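Local coordinates for protein beta-glucosidase (Chaetomella raphigera, PDB 6JXG) that probably hydrolyses terminal, non-reducing beta-D-glucosyl residues with release of beta-D-glucose, as a secreted family 3 glycoside hydrolase of cellulose breakdown, at residues V66-A71 with G315-A320; K99-N104 with V304-W309; G59-R64 with G386-P391; T70-G75 with Y88-A93; Y392-L397 with G508-N513. All coordinates share one frame; numbering follows the deposited sequence.

Contact 1: V66-A71 with G315-A320. With NAG (2-acetamido-2-deoxy-beta-D-glucopyranose), chain B.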
# COMPACT_ATOMS: atom_id res chain seq x y z
N VAL A 66 -20.69 0.01 -1.40
CA VAL A 66 -21.51 -0.99 -2.08
C VAL A 66 -21.52 -2.34 -1.34
O VAL A 66 -20.50 -2.83 -0.86
CB VAL A 66 -21.01 -1.17 -3.51
CG1 VAL A 66 -21.85 -2.13 -4.31
CG2 VAL A 66 -20.95 0.16 -4.22
N GLN A 67 -22.71 -2.95 -1.25
CA GLN A 67 -22.84 -4.21 -0.62
C GLN A 67 -22.44 -5.35 -1.59
O GLN A 67 -22.33 -5.15 -2.84
CB GLN A 67 -24.27 -4.41 -0.08
CG GLN A 67 -24.76 -3.37 0.86
CD GLN A 67 -23.79 -3.21 2.00
OE1 GLN A 67 -23.52 -4.17 2.67
NE2 GLN A 67 -23.19 -2.01 2.17
N ASN A 68 -22.20 -6.51 -0.99
CA ASN A 68 -21.83 -7.73 -1.75
C ASN A 68 -20.59 -7.49 -2.59
O ASN A 68 -20.54 -7.88 -3.74
CB ASN A 68 -22.96 -8.15 -2.66
CG ASN A 68 -23.91 -9.08 -1.99
OD1 ASN A 68 -23.52 -9.87 -1.10
ND2 ASN A 68 -25.18 -8.98 -2.36
N VAL A 69 -19.58 -6.91 -1.93
CA VAL A 69 -18.27 -6.81 -2.51
C VAL A 69 -17.25 -7.47 -1.53
O VAL A 69 -17.58 -7.82 -0.41
CB VAL A 69 -17.88 -5.33 -2.75
CG1 VAL A 69 -18.91 -4.65 -3.62
CG2 VAL A 69 -17.73 -4.58 -1.44
N THR A 70 -16.03 -7.64 -1.98
CA THR A 70 -14.98 -8.26 -1.17
C THR A 70 -14.21 -7.17 -0.41
O THR A 70 -13.79 -6.18 -0.99
CB THR A 70 -14.02 -9.06 -2.06
OG1 THR A 70 -14.75 -10.12 -2.70
CG2 THR A 70 -12.87 -9.72 -1.28
N ALA A 71 -13.93 -7.43 0.86
CA ALA A 71 -13.08 -6.57 1.66
C ALA A 71 -11.68 -7.25 1.70
O ALA A 71 -11.44 -8.18 2.47
CB ALA A 71 -13.67 -6.36 3.05
N GLY A 315 -26.95 -2.96 -6.84
CA GLY A 315 -26.02 -3.68 -7.70
C GLY A 315 -26.02 -5.22 -7.64
O GLY A 315 -26.60 -5.82 -6.76
N PRO A 316 -25.34 -5.87 -8.58
CA PRO A 316 -25.24 -7.33 -8.49
C PRO A 316 -24.22 -7.79 -7.42
O PRO A 316 -23.37 -6.97 -6.93
CB PRO A 316 -24.78 -7.69 -9.85
CG PRO A 316 -23.95 -6.56 -10.26
CD PRO A 316 -24.66 -5.35 -9.76
N ASN A 317 -24.26 -9.07 -7.07
CA ASN A 317 -23.28 -9.58 -6.13
C ASN A 317 -22.05 -9.86 -6.96
O ASN A 317 -22.11 -10.69 -7.86
CB ASN A 317 -23.78 -10.81 -5.46
CG ASN A 317 -22.67 -11.59 -4.76
OD1 ASN A 317 -21.70 -11.05 -4.29
ND2 ASN A 317 -22.89 -12.86 -4.62
N VAL A 318 -20.98 -9.13 -6.71
CA VAL A 318 -19.78 -9.27 -7.55
C VAL A 318 -18.64 -10.04 -6.86
O VAL A 318 -17.53 -10.03 -7.36
CB VAL A 318 -19.31 -7.87 -8.04
CG1 VAL A 318 -20.38 -7.15 -8.86
CG2 VAL A 318 -18.90 -6.99 -6.91
N GLN A 319 -18.86 -10.67 -5.73
CA GLN A 319 -17.77 -11.30 -4.95
C GLN A 319 -17.05 -12.40 -5.68
O GLN A 319 -15.87 -12.62 -5.43
CB GLN A 319 -18.27 -11.86 -3.65
CG GLN A 319 -18.77 -10.75 -2.71
CD GLN A 319 -19.28 -11.33 -1.42
OE1 GLN A 319 -18.52 -11.86 -0.64
NE2 GLN A 319 -20.60 -11.28 -1.22
N ALA A 320 -17.77 -13.12 -6.53
CA ALA A 320 -17.19 -14.18 -7.31
C ALA A 320 -16.38 -15.10 -6.35
O ALA A 320 -16.87 -15.42 -5.27
CB ALA A 320 -16.38 -13.58 -8.46
C1 NAG B . -26.18 -9.86 -1.82
C2 NAG B . -27.56 -9.25 -1.58
C3 NAG B . -28.52 -10.37 -1.23
C4 NAG B . -28.54 -11.34 -2.39
C5 NAG B . -27.13 -11.91 -2.45
C6 NAG B . -26.90 -13.04 -3.44
C7 NAG B . -27.68 -6.99 -0.69
C8 NAG B . -27.60 -6.06 0.48
N2 NAG B . -27.52 -8.28 -0.49
O3 NAG B . -29.79 -9.79 -1.06
O4 NAG B . -29.52 -12.34 -2.15
O5 NAG B . -26.31 -10.84 -2.83
O6 NAG B . -27.52 -12.58 -4.61
O7 NAG B . -27.90 -6.55 -1.81
O HOH W 1 -23.72 -4.90 -5.23
O HOH W 2 -26.20 -7.45 -4.27
O HOH W 3 -15.90 -12.10 -1.22

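Contact 2: K99-N104 with V304-W309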
# COMPACT_ATOMS: atom_id res chain seq x y z
N LYS A 99 -15.29 -3.18 -12.37
CA LYS A 99 -15.89 -3.21 -13.70
C LYS A 99 -17.33 -3.72 -13.66
O LYS A 99 -18.23 -3.17 -14.33
CB LYS A 99 -15.05 -4.09 -14.66
CG LYS A 99 -15.80 -4.37 -15.97
CD LYS A 99 -14.87 -4.66 -17.16
CE LYS A 99 -15.71 -4.97 -18.44
NZ LYS A 99 -15.08 -6.02 -19.33
N ALA A 100 -17.53 -4.81 -12.92
CA ALA A 100 -18.83 -5.46 -12.89
C ALA A 100 -19.91 -4.51 -12.31
O ALA A 100 -21.08 -4.62 -12.65
CB ALA A 100 -18.74 -6.77 -12.12
N LEU A 101 -19.51 -3.59 -11.42
CA LEU A 101 -20.34 -2.52 -10.90
C LEU A 101 -20.44 -1.25 -11.76
O LEU A 101 -21.11 -0.31 -11.37
CB LEU A 101 -19.77 -2.12 -9.54
CG LEU A 101 -19.96 -3.23 -8.47
CD1 LEU A 101 -19.32 -2.84 -7.13
CD2 LEU A 101 -21.39 -3.64 -8.23
N GLY A 102 -19.70 -1.18 -12.87
CA GLY A 102 -19.74 -0.08 -13.78
C GLY A 102 -18.86 1.06 -13.29
O GLY A 102 -18.94 2.16 -13.77
N ILE A 103 -17.97 0.77 -12.35
CA ILE A 103 -17.01 1.79 -11.86
C ILE A 103 -15.98 2.06 -12.92
O ILE A 103 -15.27 1.15 -13.39
CB ILE A 103 -16.38 1.36 -10.52
CG1 ILE A 103 -17.47 1.29 -9.48
CG2 ILE A 103 -15.25 2.32 -10.09
CD1 ILE A 103 -17.09 0.72 -8.17
N ASN A 104 -15.84 3.33 -13.32
CA ASN A 104 -14.83 3.64 -14.31
C ASN A 104 -13.38 3.74 -13.75
O ASN A 104 -12.43 3.21 -14.37
CB ASN A 104 -15.15 4.90 -15.13
CG ASN A 104 -16.40 4.71 -16.02
OD1 ASN A 104 -16.36 4.10 -17.16
ND2 ASN A 104 -17.48 5.14 -15.51
N VAL A 304 -23.84 1.69 -13.89
CA VAL A 304 -23.99 1.75 -12.45
C VAL A 304 -25.49 1.65 -12.15
O VAL A 304 -26.24 2.46 -12.69
CB VAL A 304 -23.43 3.10 -11.94
CG1 VAL A 304 -23.82 3.34 -10.50
CG2 VAL A 304 -21.89 3.06 -12.12
N THR A 305 -25.91 0.70 -11.31
CA THR A 305 -27.34 0.54 -10.92
C THR A 305 -27.53 0.65 -9.42
O THR A 305 -28.54 0.26 -8.84
CB THR A 305 -27.91 -0.79 -11.47
OG1 THR A 305 -27.33 -1.91 -10.78
CG2 THR A 305 -27.58 -0.93 -13.02
N TRP A 306 -26.53 1.20 -8.75
CA TRP A 306 -26.53 1.27 -7.32
C TRP A 306 -26.20 2.75 -6.90
O TRP A 306 -25.86 3.60 -7.75
CB TRP A 306 -25.45 0.35 -6.70
CG TRP A 306 -24.17 0.43 -7.37
CD1 TRP A 306 -23.80 -0.29 -8.40
CD2 TRP A 306 -23.11 1.35 -7.12
NE1 TRP A 306 -22.57 0.09 -8.85
CE2 TRP A 306 -22.12 1.10 -8.05
CE3 TRP A 306 -22.91 2.38 -6.18
CZ2 TRP A 306 -20.95 1.83 -8.11
CZ3 TRP A 306 -21.70 3.11 -6.24
CH2 TRP A 306 -20.73 2.79 -7.12
N SER A 307 -26.32 3.03 -5.62
CA SER A 307 -25.85 4.32 -5.08
C SER A 307 -24.97 4.12 -3.88
O SER A 307 -25.25 3.28 -3.00
CB SER A 307 -27.07 5.21 -4.69
OG SER A 307 -26.80 6.51 -4.18
N SER A 308 -23.95 4.97 -3.76
CA SER A 308 -23.16 5.07 -2.51
C SER A 308 -23.97 5.51 -1.32
O SER A 308 -23.57 5.29 -0.18
CB SER A 308 -22.01 6.06 -2.77
OG SER A 308 -21.07 5.52 -3.73
N TRP A 309 -25.09 6.20 -1.54
CA TRP A 309 -25.73 6.98 -0.47
C TRP A 309 -27.07 6.34 -0.01
O TRP A 309 -27.74 6.86 0.85
CB TRP A 309 -25.97 8.43 -0.94
CG TRP A 309 -24.90 8.93 -1.85
CD1 TRP A 309 -25.00 9.21 -3.18
CD2 TRP A 309 -23.51 9.10 -1.52
NE1 TRP A 309 -23.77 9.56 -3.70
CE2 TRP A 309 -22.85 9.55 -2.69
CE3 TRP A 309 -22.79 8.98 -0.34
CZ2 TRP A 309 -21.51 9.75 -2.72
CZ3 TRP A 309 -21.46 9.24 -0.36
CH2 TRP A 309 -20.84 9.63 -1.52

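Contact 3: G59-R64 with G386-P391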
# COMPACT_ATOMS: atom_id res chain seq x y z
N GLY A 59 -12.29 2.08 -2.79
CA GLY A 59 -10.98 2.59 -2.42
C GLY A 59 -9.97 1.51 -2.74
O GLY A 59 -10.25 0.60 -3.49
N PRO A 60 -8.76 1.61 -2.17
CA PRO A 60 -7.66 0.69 -2.55
C PRO A 60 -7.82 -0.78 -2.22
O PRO A 60 -7.19 -1.60 -2.92
CB PRO A 60 -6.40 1.34 -1.85
CG PRO A 60 -6.83 2.78 -1.60
CD PRO A 60 -8.29 2.73 -1.33
N LEU A 61 -8.64 -1.16 -1.22
CA LEU A 61 -8.69 -2.55 -0.78
C LEU A 61 -10.04 -3.18 -1.02
O LEU A 61 -10.31 -4.28 -0.55
CB LEU A 61 -8.30 -2.65 0.69
CG LEU A 61 -9.09 -1.87 1.73
CD1 LEU A 61 -10.57 -2.27 1.86
CD2 LEU A 61 -8.47 -1.96 3.11
N GLY A 62 -10.90 -2.47 -1.72
CA GLY A 62 -12.24 -2.96 -2.00
C GLY A 62 -13.17 -1.82 -2.33
O GLY A 62 -12.87 -0.63 -2.04
N ILE A 63 -14.34 -2.19 -2.86
CA ILE A 63 -15.30 -1.15 -3.29
C ILE A 63 -15.94 -0.56 -2.05
O ILE A 63 -16.49 -1.33 -1.19
CB ILE A 63 -16.43 -1.74 -4.14
CG1 ILE A 63 -15.91 -2.69 -5.23
CG2 ILE A 63 -17.28 -0.59 -4.71
CD1 ILE A 63 -14.83 -2.12 -6.12
N ARG A 64 -15.80 0.74 -1.87
CA ARG A 64 -16.42 1.43 -0.74
C ARG A 64 -17.96 1.59 -0.95
O ARG A 64 -18.44 1.75 -2.08
CB ARG A 64 -15.76 2.77 -0.58
CG ARG A 64 -16.06 3.47 0.75
CD ARG A 64 -15.35 4.84 0.72
NE ARG A 64 -15.72 5.55 1.93
CZ ARG A 64 -15.59 6.88 2.12
NH1 ARG A 64 -15.10 7.69 1.18
NH2 ARG A 64 -16.01 7.38 3.27
N GLY A 386 -10.33 4.60 2.63
CA GLY A 386 -9.71 3.34 2.11
C GLY A 386 -10.30 2.06 2.70
O GLY A 386 -9.55 1.15 3.14
N THR A 387 -11.62 2.02 2.74
CA THR A 387 -12.42 1.01 3.39
C THR A 387 -13.46 0.41 2.49
O THR A 387 -13.72 0.91 1.39
CB THR A 387 -13.08 1.55 4.68
OG1 THR A 387 -13.92 2.70 4.42
CG2 THR A 387 -11.91 1.94 5.71
N ALA A 388 -14.13 -0.60 3.02
CA ALA A 388 -15.24 -1.33 2.38
C ALA A 388 -16.06 -1.93 3.52
O ALA A 388 -15.55 -2.04 4.61
CB ALA A 388 -14.76 -2.43 1.50
N ASP A 389 -17.29 -2.32 3.18
CA ASP A 389 -18.19 -3.01 4.13
C ASP A 389 -17.82 -4.47 4.02
O ASP A 389 -17.64 -4.96 2.92
CB ASP A 389 -19.63 -2.77 3.78
CG ASP A 389 -20.13 -1.39 4.24
OD1 ASP A 389 -19.34 -0.50 4.64
OD2 ASP A 389 -21.37 -1.24 4.21
N PHE A 390 -17.56 -5.13 5.15
CA PHE A 390 -17.26 -6.54 5.14
C PHE A 390 -18.51 -7.31 4.75
O PHE A 390 -19.58 -7.04 5.33
CB PHE A 390 -16.87 -7.04 6.53
CG PHE A 390 -15.59 -6.45 7.07
CD1 PHE A 390 -14.40 -6.98 6.72
CD2 PHE A 390 -15.62 -5.38 7.98
CE1 PHE A 390 -13.22 -6.51 7.27
CE2 PHE A 390 -14.45 -4.89 8.53
CZ PHE A 390 -13.25 -5.45 8.16
N PRO A 391 -18.41 -8.26 3.79
CA PRO A 391 -19.56 -9.17 3.58
C PRO A 391 -19.70 -10.18 4.74
O PRO A 391 -20.76 -10.72 4.95
CB PRO A 391 -19.24 -9.91 2.28
CG PRO A 391 -17.75 -9.80 2.15
CD PRO A 391 -17.28 -8.58 2.91
O HOH W 4 -11.12 0.42 -0.16
O HOH W 5 -18.53 -1.66 0.68
O HOH W 6 -16.49 3.52 4.15

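Contact 4: T70-G75 with Y88-A93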
# COMPACT_ATOMS: atom_id res chain seq x y z
N THR A 70 -16.03 -7.64 -1.98
CA THR A 70 -14.98 -8.26 -1.17
C THR A 70 -14.21 -7.17 -0.41
O THR A 70 -13.79 -6.18 -0.99
CB THR A 70 -14.02 -9.06 -2.06
OG1 THR A 70 -14.75 -10.12 -2.70
CG2 THR A 70 -12.87 -9.72 -1.28
N ALA A 71 -13.93 -7.43 0.86
CA ALA A 71 -13.08 -6.57 1.66
C ALA A 71 -11.68 -7.25 1.70
O ALA A 71 -11.44 -8.18 2.47
CB ALA A 71 -13.67 -6.36 3.05
N PHE A 72 -10.84 -6.86 0.74
CA PHE A 72 -9.55 -7.44 0.57
C PHE A 72 -8.63 -6.99 1.70
O PHE A 72 -8.90 -6.02 2.39
CB PHE A 72 -8.92 -7.04 -0.76
CG PHE A 72 -9.65 -7.56 -2.00
CD1 PHE A 72 -9.43 -8.83 -2.49
CD2 PHE A 72 -10.61 -6.79 -2.61
CE1 PHE A 72 -10.13 -9.26 -3.62
CE2 PHE A 72 -11.28 -7.22 -3.74
CZ PHE A 72 -11.05 -8.49 -4.21
N PRO A 73 -7.52 -7.70 1.92
CA PRO A 73 -6.47 -7.23 2.83
C PRO A 73 -5.96 -5.86 2.45
O PRO A 73 -6.01 -5.42 1.26
CB PRO A 73 -5.36 -8.27 2.66
CG PRO A 73 -6.05 -9.51 2.22
CD PRO A 73 -7.25 -9.06 1.42
N THR A 74 -5.47 -5.17 3.44
CA THR A 74 -4.86 -3.83 3.29
C THR A 74 -3.65 -3.87 2.39
O THR A 74 -3.01 -4.92 2.22
CB THR A 74 -4.45 -3.26 4.64
OG1 THR A 74 -3.49 -4.12 5.23
CG2 THR A 74 -5.68 -3.14 5.57
N GLY A 75 -3.30 -2.72 1.84
CA GLY A 75 -2.08 -2.58 1.09
C GLY A 75 -0.87 -3.12 1.82
O GLY A 75 -0.05 -3.81 1.25
N TYR A 88 -0.56 -9.19 -7.74
CA TYR A 88 -1.23 -9.03 -9.02
C TYR A 88 -2.65 -9.55 -8.91
O TYR A 88 -3.57 -8.85 -9.31
CB TYR A 88 -0.49 -9.80 -10.12
CG TYR A 88 -1.29 -9.87 -11.37
CD1 TYR A 88 -1.27 -8.82 -12.28
CD2 TYR A 88 -2.15 -10.98 -11.63
CE1 TYR A 88 -2.03 -8.85 -13.46
CE2 TYR A 88 -2.91 -11.00 -12.82
CZ TYR A 88 -2.84 -9.92 -13.70
OH TYR A 88 -3.62 -9.90 -14.85
N SER A 89 -2.84 -10.74 -8.33
CA SER A 89 -4.17 -11.30 -8.21
C SER A 89 -5.19 -10.47 -7.39
O SER A 89 -6.35 -10.37 -7.73
CB SER A 89 -4.14 -12.74 -7.65
OG SER A 89 -3.53 -13.59 -8.63
N ARG A 90 -4.75 -9.85 -6.30
CA ARG A 90 -5.63 -8.90 -5.58
C ARG A 90 -6.06 -7.73 -6.45
O ARG A 90 -7.24 -7.34 -6.45
CB ARG A 90 -4.89 -8.39 -4.33
CG ARG A 90 -5.61 -7.32 -3.57
CD ARG A 90 -4.82 -7.08 -2.32
NE ARG A 90 -5.21 -5.91 -1.52
CZ ARG A 90 -4.88 -4.65 -1.74
NH1 ARG A 90 -4.26 -4.31 -2.85
NH2 ARG A 90 -5.28 -3.70 -0.88
N GLY A 91 -5.15 -7.24 -7.29
CA GLY A 91 -5.52 -6.15 -8.18
C GLY A 91 -6.52 -6.56 -9.26
O GLY A 91 -7.54 -5.84 -9.55
N LEU A 92 -6.26 -7.72 -9.82
CA LEU A 92 -7.20 -8.31 -10.80
C LEU A 92 -8.59 -8.48 -10.17
O LEU A 92 -9.64 -8.12 -10.75
CB LEU A 92 -6.68 -9.65 -11.36
CG LEU A 92 -7.50 -10.32 -12.45
CD1 LEU A 92 -7.41 -9.52 -13.76
CD2 LEU A 92 -7.07 -11.79 -12.67
N ALA A 93 -8.61 -9.05 -8.96
CA ALA A 93 -9.88 -9.34 -8.31
C ALA A 93 -10.63 -8.04 -7.98
O ALA A 93 -11.83 -7.94 -8.23
CB ALA A 93 -9.62 -10.14 -7.07

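Contact 5: Y392-L397 with G508-N513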
# COMPACT_ATOMS: atom_id res chain seq x y z
N TYR A 392 -18.62 -10.36 5.48
CA TYR A 392 -18.52 -11.22 6.67
C TYR A 392 -17.10 -10.93 7.16
O TYR A 392 -16.32 -10.30 6.45
CB TYR A 392 -18.69 -12.71 6.30
CG TYR A 392 -17.69 -13.25 5.35
CD1 TYR A 392 -16.45 -13.74 5.78
CD2 TYR A 392 -17.93 -13.26 3.97
CE1 TYR A 392 -15.50 -14.20 4.90
CE2 TYR A 392 -16.98 -13.75 3.08
CZ TYR A 392 -15.74 -14.19 3.56
OH TYR A 392 -14.77 -14.68 2.65
N LEU A 393 -16.79 -11.28 8.39
CA LEU A 393 -15.38 -11.14 8.86
C LEU A 393 -15.11 -12.37 9.69
O LEU A 393 -15.75 -12.57 10.74
CB LEU A 393 -15.19 -9.86 9.68
CG LEU A 393 -13.83 -9.73 10.39
CD1 LEU A 393 -12.70 -9.80 9.38
CD2 LEU A 393 -13.77 -8.45 11.21
N VAL A 394 -14.22 -13.24 9.21
CA VAL A 394 -13.79 -14.39 10.01
C VAL A 394 -12.85 -13.91 11.17
O VAL A 394 -11.71 -13.54 10.93
CB VAL A 394 -13.09 -15.47 9.18
CG1 VAL A 394 -12.76 -16.65 10.10
CG2 VAL A 394 -13.91 -15.90 8.00
N ALA A 395 -13.37 -13.86 12.38
CA ALA A 395 -12.55 -13.52 13.52
C ALA A 395 -11.68 -14.69 13.96
O ALA A 395 -12.00 -15.82 13.68
CB ALA A 395 -13.41 -13.07 14.68
N PRO A 396 -10.60 -14.42 14.69
CA PRO A 396 -9.74 -15.56 15.11
C PRO A 396 -10.53 -16.70 15.79
O PRO A 396 -10.34 -17.87 15.48
CB PRO A 396 -8.79 -14.91 16.10
CG PRO A 396 -8.59 -13.54 15.55
CD PRO A 396 -10.00 -13.13 15.05
N LEU A 397 -11.41 -16.35 16.74
CA LEU A 397 -12.16 -17.39 17.45
C LEU A 397 -13.12 -18.19 16.54
O LEU A 397 -13.33 -19.42 16.75
CB LEU A 397 -12.89 -16.78 18.67
CG LEU A 397 -13.66 -17.80 19.51
CD1 LEU A 397 -12.64 -18.76 20.12
CD2 LEU A 397 -14.50 -17.11 20.56
N GLY A 508 -8.40 -7.92 6.27
CA GLY A 508 -9.65 -8.05 5.56
C GLY A 508 -10.49 -9.22 6.01
O GLY A 508 -10.21 -9.87 7.05
N GLN A 509 -11.46 -9.56 5.16
CA GLN A 509 -12.55 -10.48 5.55
C GLN A 509 -12.14 -11.87 5.95
O GLN A 509 -12.82 -12.51 6.81
CB GLN A 509 -13.62 -10.56 4.45
CG GLN A 509 -13.15 -11.25 3.13
CD GLN A 509 -14.12 -11.01 2.00
OE1 GLN A 509 -14.58 -9.89 1.78
NE2 GLN A 509 -14.46 -12.08 1.28
N GLU A 510 -11.07 -12.36 5.31
CA GLU A 510 -10.58 -13.70 5.62
C GLU A 510 -9.53 -13.79 6.74
O GLU A 510 -9.03 -14.89 7.02
CB GLU A 510 -10.09 -14.38 4.34
CG GLU A 510 -11.27 -14.85 3.48
CD GLU A 510 -11.92 -16.15 3.89
OE1 GLU A 510 -11.20 -17.10 4.38
OE2 GLU A 510 -13.15 -16.24 3.71
N SER A 511 -9.31 -12.68 7.44
CA SER A 511 -8.28 -12.57 8.50
C SER A 511 -8.11 -13.84 9.36
O SER A 511 -7.02 -14.44 9.40
CB SER A 511 -8.62 -11.35 9.42
OG SER A 511 -7.67 -11.22 10.47
N GLY A 512 -9.15 -14.21 10.08
CA GLY A 512 -9.08 -15.30 11.04
C GLY A 512 -8.80 -16.65 10.38
O GLY A 512 -8.15 -17.52 11.01
N ASN A 513 -9.23 -16.84 9.13
CA ASN A 513 -8.82 -18.06 8.38
C ASN A 513 -7.32 -18.10 8.04
O ASN A 513 -6.60 -19.12 8.29
CB ASN A 513 -9.67 -18.28 7.13
CG ASN A 513 -11.03 -18.86 7.48
OD1 ASN A 513 -11.16 -19.58 8.47
ND2 ASN A 513 -12.00 -18.62 6.65

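Contact 1: V66-A71 with G315-A320
Two loops without regular structure meet here, and one direct backbone bond joins them: Val318 N gives its hydrogen to Asn68 O at 3.3 Å. A water adds a second backbone link by donating to both Gln67 O and Pro316 O. Asn68 takes a left-handed backbone conformation (phi 57°, psi 48°) and carries an N-linked glycan, with ND2 bonded covalently to C1 of the NAG at 1.4 Å. The same ND2 donates to a second water, which donates in turn to Gly315 O and to the sugar's O7. Asn317 CB lies 3.6 Å from the ring oxygen O5 of the NAG. Asn317 OD1 forms an Asx turn by accepting from Gln319 N at 3.2 Å. Gln319 NE2 reaches the same oxygen from the opposite face of its plane. Two donors from opposite faces would limit the turning of the Asn317 carboxamide. The extended Gln319 chain lays CG 3.5 Å from Asn68 O and brings NE2 toward Asn317 OD1. The Gln319 and Asn68 side chains cross at about a right angle, but their amide planes are only 24° apart. Val69 CG1 and Val318 CG2 lie side by side at 4.0 Å, and both valines touch helix 84-100. A third water bridges Gln319 OE1 and Thr70 OG1, and this hydroxyl also bonds Glu97.

Contact 2: K99-N104 with V304-W309
The indole of Trp306 spends its single N-H on a backbone carbonyl at the end of a helix. NE1 donates to Leu101 O at 2.9 Å, and the N-H...O angle is 157°. The bond lies in the carbonyl plane, on a lone pair, and close to the plane of the ring. Helix 84-100 ends here in a Schellman motif, with Gly102 at positive phi (82°) just past the last turn. Gly102 lacks a CB, which would clash with Val304 N; this lets the loop 304-309 come close. The ring meets the other segment along its edge. Leu101 CD2 sits 4.1 Å from CD1 of Trp306, and Ile103 CG1 sits 3.8 Å from CZ2 of the indole. Both aliphatic chains cross the indole at about a right angle. Val304 CG1 covers one face of the ring near its rim. The chi1 of 45° sets Trp306 CG between its own backbone N and carbonyl carbon, and the ring points at the helix end. A leucine in place of Trp306 would probably leave Leu101 O without this donor and open a gap beside Leu101 and Ile103. Strand 55-57 packs alongside, where Gln57 touches both Ile103 and Trp306. Val304 CG2 comes within 3.5 Å of Leu101 O.

Contact 3: G59-R64 with G386-P391
Leu61 CG sits between its backbone N and carbonyl carbon (chi1 58°), which turns its methyls onto the peptide that joins Gly386 to Thr387. The leucine belongs to a type I beta turn, Gly59 to Gly62, in the N-terminal domain. Residues 386-391 come from the C-terminal domain, so this buried contact joins the two domains. Leu61 CD2 lies 3.3 Å from Gly386 O, and CD1 packs on Ala388 CB at 4.2 Å. An alanine at Leu61 would lose both methyls and is likely to open a gap against Gly386 and Ala388. Gly62 has backbone angles that suit glycine, and a CB there would also press on Ala388 CB. Waters carry the polar links between the segments. One takes a hydrogen from Leu61 N, donates to Gly62 O and donates weakly to Thr387 O. Another joins Ile63 O to Asp389 N. The extended chain of Arg64 runs past Thr387 O, with CB 3.4 Å from that oxygen. Its guanidinium forms salt bridges to Asp58 and Asp371, while Thr387 OG1 bonds Gly384 O. A further water accepts from Arg64 NE at 3.1 Å and donates to Thr387 OG1 at 2.7 Å.

Contact 4: T70-G75 with Y88-A93
Arg90 leaves helix 84-100 and runs straight toward the loop 70-75. CB, CG and CD form an extended chain (chi1 174°, chi2 173°) that carries the charged end to the loop. CD comes within 4.1 Å of Pro73 O. NE donates to that oxygen at 2.9 Å and passes 4.0 Å from Phe72 CB. CZ lies 3.3 Å from Pro73 O, behind the two donors. NH2 gives a second bond to the same oxygen at 2.8 Å. The guanidinium thus grips one carbonyl side-on, with Pro73 O close to its plane. Beside it, Phe72 CE1 touches Ala93 CB at 3.6 Å, one turn further along the helix. Thr70 CG2 covers one face of the Phe72 ring, over its centre. Thr74 follows as the N-cap of helix 75-79, its OG1 bonded to Gln77 N and Val506 O. The paired bonds to a buried carbonyl would probably hold the guanidinium's rotation and fix the loop just before this helix starts.

Contact 5: Y392-L397 with G508-N513
Gly512 marks the tight part of this contact, because a CB there would clash with Val394 O and Ala395 O. Its N donates to Val394 O at 2.8 Å. Val394 N donates to Gln509 O at 2.9 Å. The two backbones are stitched by both polar groups of Val394. Leu393 CD1 packs against Gly508 O at 3.4 Å. The more open side belongs to Tyr392, Val394 and Asn513, which are all partly exposed. Val394 CG2 rests 3.6 Å from Asn513 ND2. Tyr392 CG lies between its backbone N and carbonyl carbon (chi1 60°), which brings the ring beside Gln509 and Glu510. Gln509 CB lies over one face near the rim, and Glu510 OE2 at the edge. Tyr392 OH donates to Glu510 OE2, though the modelled 2.5 Å is suspiciously short, and Gln509 NE2 donates weakly to the same hydroxyl. The ring and carboxylate planes stand 78° apart. The other carboxylate oxygen, OE1, accepts from Asn513 ND2 at 2.8 Å, which would restrict how Glu510 turns. Gln509 OE1 reaches across to Ala71 N in the N-terminal domain. Tyr392 O is buried with no partner. Ala395 and Glu510 are the N-caps of helices 396-406 and 511-519, so the Gly512 bond links the starts of two helices that flank the mixed, mainly parallel sheet of the family 3 C-terminal domain.

Contacts 2, 3, 4 and 5 are buried, while contact 1 is partly buried and meets solvent at its glycan. Contacts 2 and 4 both use helix 84-100, at its end and in its middle. Contacts 1 and 4 share Thr70 and Ala71. Val66 of contact 1 packs on Trp306 of contact 2. The pairs Gln67–Asp389 and Gln509–Ala71 tie contact 1 to contacts 3 and 5 across the N- and C-terminal domains. The chemistry differs with place. Waters bridge contacts 1 and 3; contact 1 adds one direct backbone bond. Contacts 2 and 4 each put a side-chain donor on a backbone carbonyl. Contact 5 combines backbone bonds with a side-chain cluster round Tyr392 OH.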